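PDB 2IMQ: salivary nitrophorin from Cimex lectularius, which carries nitric oxide on its heme and delivers it to the host during feeding, causing vasodilation. Local coordinates for residues 127-138 and 163-173. Sequence-based numbering, arbitrary orientation.
Sequences KRFSFTTSRMSD and SDFLFWIGDLN
Thr132 lays its methyl CG2 squarely over the indole of Trp168, 3.5 Å from the centroid of the five-membered ring, a CH-pi contact between neighbouring parallel strands of the DNase I-like beta-sandwich. Trp168 CG stands anti to the backbone N (chi1 -166°), which carries the indole across to the other strand; there NE1 donates to Ser134 OG at 2.9 Å, with the oxygen in the ring plane. Ser134 OG also bonds Ala149 O, so this buried hydroxyl has two partners.

The opposite face of the strand pair is aromatic; its Phe129 and Phe131 pack against strand 6-17. The rings of Phe131 and Phe167 run alongside each other with planes 17° apart, yet offset so that little of one lies over the other; the touch is CE2 of Phe131 on CD1 of Phe167, at 3.4 Å. Phe129 and Phe165 meet obliquely instead, with Phe165 CD1 over the rim of the Phe129 face.

Between these layers runs a parallel ladder: Arg128 O accepts Phe165 N, then the N and O of Ser130 and of Thr132 bond in turn to strand 165-169. The N-H of Arg128 goes to Asp164 OD1 in a nearly straight bond, while OD2 is held by Thr251. Ser130 OG and Ser163 OG share a hydrogen bond, and Ser121 also bonds the former. Beyond Ile169 the chain turns a corner at Gly170 and the strands part; waters bridge Ser134 O to Asp171 N and Met136 N to Asp171 O. At the corner Thr133 OG1 donates to Ile169 O, 2.6 Å away.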
# COMPACT_ATOMS: atom_id res chain seq x y z
N LYS A 127 -11.46 16.54 -8.63
CA LYS A 127 -10.47 16.30 -7.58
C LYS A 127 -9.51 15.24 -8.04
O LYS A 127 -9.94 14.21 -8.57
CB LYS A 127 -11.17 15.83 -6.32
CG LYS A 127 -12.18 16.77 -5.73
CD LYS A 127 -11.55 18.06 -5.29
CE LYS A 127 -12.60 19.14 -5.01
NZ LYS A 127 -12.55 20.16 -6.08
N ARG A 128 -8.22 15.48 -7.81
CA ARG A 128 -7.17 14.60 -8.28
C ARG A 128 -6.70 13.65 -7.21
O ARG A 128 -6.33 14.07 -6.14
CB ARG A 128 -5.96 15.33 -8.86
CG ARG A 128 -5.03 14.42 -9.63
CD ARG A 128 -4.70 14.90 -10.92
NE ARG A 128 -3.87 14.06 -11.74
CZ ARG A 128 -4.27 13.36 -12.77
NH1 ARG A 128 -5.57 13.27 -13.06
NH2 ARG A 128 -3.37 12.71 -13.50
N PHE A 129 -6.79 12.36 -7.52
CA PHE A 129 -6.30 11.25 -6.67
C PHE A 129 -4.97 10.76 -7.20
O PHE A 129 -4.79 10.63 -8.40
CB PHE A 129 -7.27 10.06 -6.70
CG PHE A 129 -8.53 10.27 -5.97
CD1 PHE A 129 -9.56 11.06 -6.51
CD2 PHE A 129 -8.74 9.69 -4.74
CE1 PHE A 129 -10.75 11.26 -5.83
CE2 PHE A 129 -9.92 9.88 -4.06
CZ PHE A 129 -10.94 10.67 -4.63
N SER A 130 -4.04 10.42 -6.29
CA SER A 130 -2.80 9.76 -6.65
C SER A 130 -2.59 8.63 -5.67
O SER A 130 -2.74 8.82 -4.49
CB SER A 130 -1.58 10.71 -6.60
OG SER A 130 -1.67 11.76 -7.58
N PHE A 131 -2.24 7.51 -6.24
CA PHE A 131 -1.83 6.30 -5.51
C PHE A 131 -0.42 5.89 -5.87
O PHE A 131 -0.11 5.71 -7.04
CB PHE A 131 -2.78 5.13 -5.83
CG PHE A 131 -4.17 5.35 -5.30
CD1 PHE A 131 -5.08 6.12 -6.02
CD2 PHE A 131 -4.52 4.91 -4.05
CE1 PHE A 131 -6.34 6.34 -5.50
CE2 PHE A 131 -5.77 5.13 -3.55
CZ PHE A 131 -6.68 5.87 -4.26
N THR A 132 0.44 5.75 -4.86
CA THR A 132 1.81 5.37 -5.01
C THR A 132 2.06 4.05 -4.31
O THR A 132 1.59 3.83 -3.21
CB THR A 132 2.72 6.44 -4.40
OG1 THR A 132 2.55 7.63 -5.15
CG2 THR A 132 4.20 6.08 -4.43
N THR A 133 2.88 3.25 -4.95
CA THR A 133 3.60 2.17 -4.23
C THR A 133 5.10 2.26 -4.51
O THR A 133 5.52 2.87 -5.51
CB THR A 133 3.01 0.77 -4.56
OG1 THR A 133 3.47 -0.19 -3.59
CG2 THR A 133 3.40 0.27 -5.89
N SER A 134 5.92 1.67 -3.65
CA SER A 134 7.35 1.76 -3.80
C SER A 134 8.00 0.55 -3.20
O SER A 134 7.40 -0.19 -2.40
CB SER A 134 7.85 3.03 -3.19
OG SER A 134 7.55 3.06 -1.78
N ARG A 135 9.26 0.37 -3.56
CA ARG A 135 10.01 -0.83 -3.14
C ARG A 135 11.48 -0.46 -3.13
O ARG A 135 12.00 0.10 -4.10
CB ARG A 135 9.78 -1.97 -4.13
CG ARG A 135 10.43 -3.28 -3.85
CD ARG A 135 11.88 -3.37 -4.12
NE ARG A 135 12.23 -4.77 -4.24
CZ ARG A 135 13.46 -5.19 -4.40
NH1 ARG A 135 14.42 -4.31 -4.52
NH2 ARG A 135 13.72 -6.49 -4.47
N MET A 136 12.14 -0.72 -2.02
CA MET A 136 13.58 -0.46 -1.91
C MET A 136 14.21 -1.65 -1.19
O MET A 136 13.60 -2.27 -0.30
CB MET A 136 13.84 0.78 -1.12
CG MET A 136 15.25 1.28 -1.15
SD MET A 136 15.78 1.69 -2.79
CE MET A 136 14.78 3.14 -3.13
N SER A 137 15.47 -1.94 -1.54
CA SER A 137 16.28 -2.97 -0.88
C SER A 137 17.11 -2.37 0.24
O SER A 137 17.48 -1.22 0.16
CB SER A 137 17.22 -3.63 -1.92
OG SER A 137 18.20 -2.75 -2.38
N ASP A 138 17.46 -3.14 1.24
CA ASP A 138 18.33 -2.68 2.28
C ASP A 138 19.66 -2.23 1.75
O ASP A 138 20.26 -1.35 2.31
CB ASP A 138 18.58 -3.83 3.25
CG ASP A 138 17.55 -3.92 4.31
OD1 ASP A 138 16.62 -3.12 4.33
OD2 ASP A 138 17.64 -4.70 5.26
N SER A 163 -1.72 16.95 -5.81
CA SER A 163 -3.00 16.26 -5.90
C SER A 163 -3.88 16.57 -4.68
O SER A 163 -3.38 16.94 -3.61
CB SER A 163 -2.78 14.73 -5.99
OG SER A 163 -1.99 14.35 -7.12
N ASP A 164 -5.19 16.39 -4.81
CA ASP A 164 -6.11 16.62 -3.70
C ASP A 164 -6.06 15.48 -2.66
O ASP A 164 -6.12 15.71 -1.47
CB ASP A 164 -7.54 16.73 -4.19
CG ASP A 164 -7.75 17.96 -5.01
OD1 ASP A 164 -7.64 17.87 -6.26
OD2 ASP A 164 -7.91 19.07 -4.45
N PHE A 165 -6.03 14.24 -3.14
CA PHE A 165 -6.00 13.03 -2.25
C PHE A 165 -4.87 12.12 -2.67
O PHE A 165 -4.80 11.70 -3.84
CB PHE A 165 -7.33 12.28 -2.37
CG PHE A 165 -8.55 13.16 -2.17
CD1 PHE A 165 -9.38 13.46 -3.21
CD2 PHE A 165 -8.87 13.64 -0.92
CE1 PHE A 165 -10.52 14.26 -2.99
CE2 PHE A 165 -9.98 14.41 -0.68
CZ PHE A 165 -10.80 14.73 -1.74
N LEU A 166 -3.99 11.82 -1.72
CA LEU A 166 -2.82 11.02 -1.98
C LEU A 166 -2.71 9.88 -1.01
O LEU A 166 -2.91 10.04 0.19
CB LEU A 166 -1.54 11.82 -1.91
CG LEU A 166 -1.50 13.00 -2.90
CD1 LEU A 166 -1.84 14.17 -2.18
CD2 LEU A 166 -0.16 13.05 -3.58
N PHE A 167 -2.39 8.73 -1.55
CA PHE A 167 -2.16 7.50 -0.76
C PHE A 167 -0.86 6.85 -1.20
O PHE A 167 -0.57 6.80 -2.38
CB PHE A 167 -3.35 6.54 -0.98
CG PHE A 167 -4.66 7.18 -0.58
CD1 PHE A 167 -5.44 7.87 -1.50
CD2 PHE A 167 -5.09 7.16 0.74
CE1 PHE A 167 -6.61 8.49 -1.09
CE2 PHE A 167 -6.25 7.79 1.15
CZ PHE A 167 -7.00 8.47 0.21
N TRP A 168 -0.11 6.33 -0.25
CA TRP A 168 1.12 5.65 -0.54
C TRP A 168 1.01 4.36 0.24
O TRP A 168 0.89 4.36 1.47
CB TRP A 168 2.30 6.47 -0.04
CG TRP A 168 3.66 6.07 -0.54
CD1 TRP A 168 4.17 4.84 -0.68
CD2 TRP A 168 4.64 6.96 -1.01
NE1 TRP A 168 5.45 4.90 -1.19
CE2 TRP A 168 5.76 6.21 -1.40
CE3 TRP A 168 4.71 8.37 -1.11
CZ2 TRP A 168 6.88 6.78 -1.90
CZ3 TRP A 168 5.86 8.93 -1.62
CH2 TRP A 168 6.91 8.14 -2.00
N ILE A 169 1.06 3.26 -0.48
CA ILE A 169 0.77 1.92 0.06
C ILE A 169 1.82 0.93 -0.38
O ILE A 169 2.23 0.92 -1.54
CB ILE A 169 -0.63 1.43 -0.35
CG1 ILE A 169 -0.83 1.45 -1.86
CG2 ILE A 169 -1.68 2.27 0.38
CD1 ILE A 169 -2.19 0.80 -2.26
N GLY A 170 2.27 0.10 0.55
CA GLY A 170 3.25 -0.91 0.27
C GLY A 170 4.17 -1.05 1.45
O GLY A 170 3.99 -0.44 2.51
N ASP A 171 5.16 -1.89 1.25
CA ASP A 171 6.21 -2.10 2.22
C ASP A 171 7.25 -1.01 1.98
O ASP A 171 7.94 -1.02 0.93
CB ASP A 171 6.80 -3.49 2.11
CG ASP A 171 7.95 -3.74 3.04
OD1 ASP A 171 8.35 -2.78 3.76
OD2 ASP A 171 8.43 -4.90 3.05
N LEU A 172 7.32 -0.05 2.88
CA LEU A 172 8.20 1.10 2.77
C LEU A 172 9.67 0.84 3.12
O LEU A 172 10.47 1.74 3.07
CB LEU A 172 7.69 2.22 3.65
CG LEU A 172 6.22 2.66 3.48
CD1 LEU A 172 5.87 3.73 4.48
CD2 LEU A 172 5.88 3.11 2.09
N ASN A 173 9.95 -0.39 3.50
CA ASN A 173 11.26 -0.79 3.99
C ASN A 173 11.61 -0.11 5.28
O ASN A 173 12.75 0.09 5.62
CB ASN A 173 12.40 -0.69 2.95
CG ASN A 173 13.45 -1.69 3.23
OD1 ASN A 173 13.14 -2.79 3.69
ND2 ASN A 173 14.70 -1.32 2.96
O HOH W 1 0.33 9.09 -4.15
O HOH W 2 5.96 -2.31 -1.56
O HOH W 3 10.39 -1.73 0.06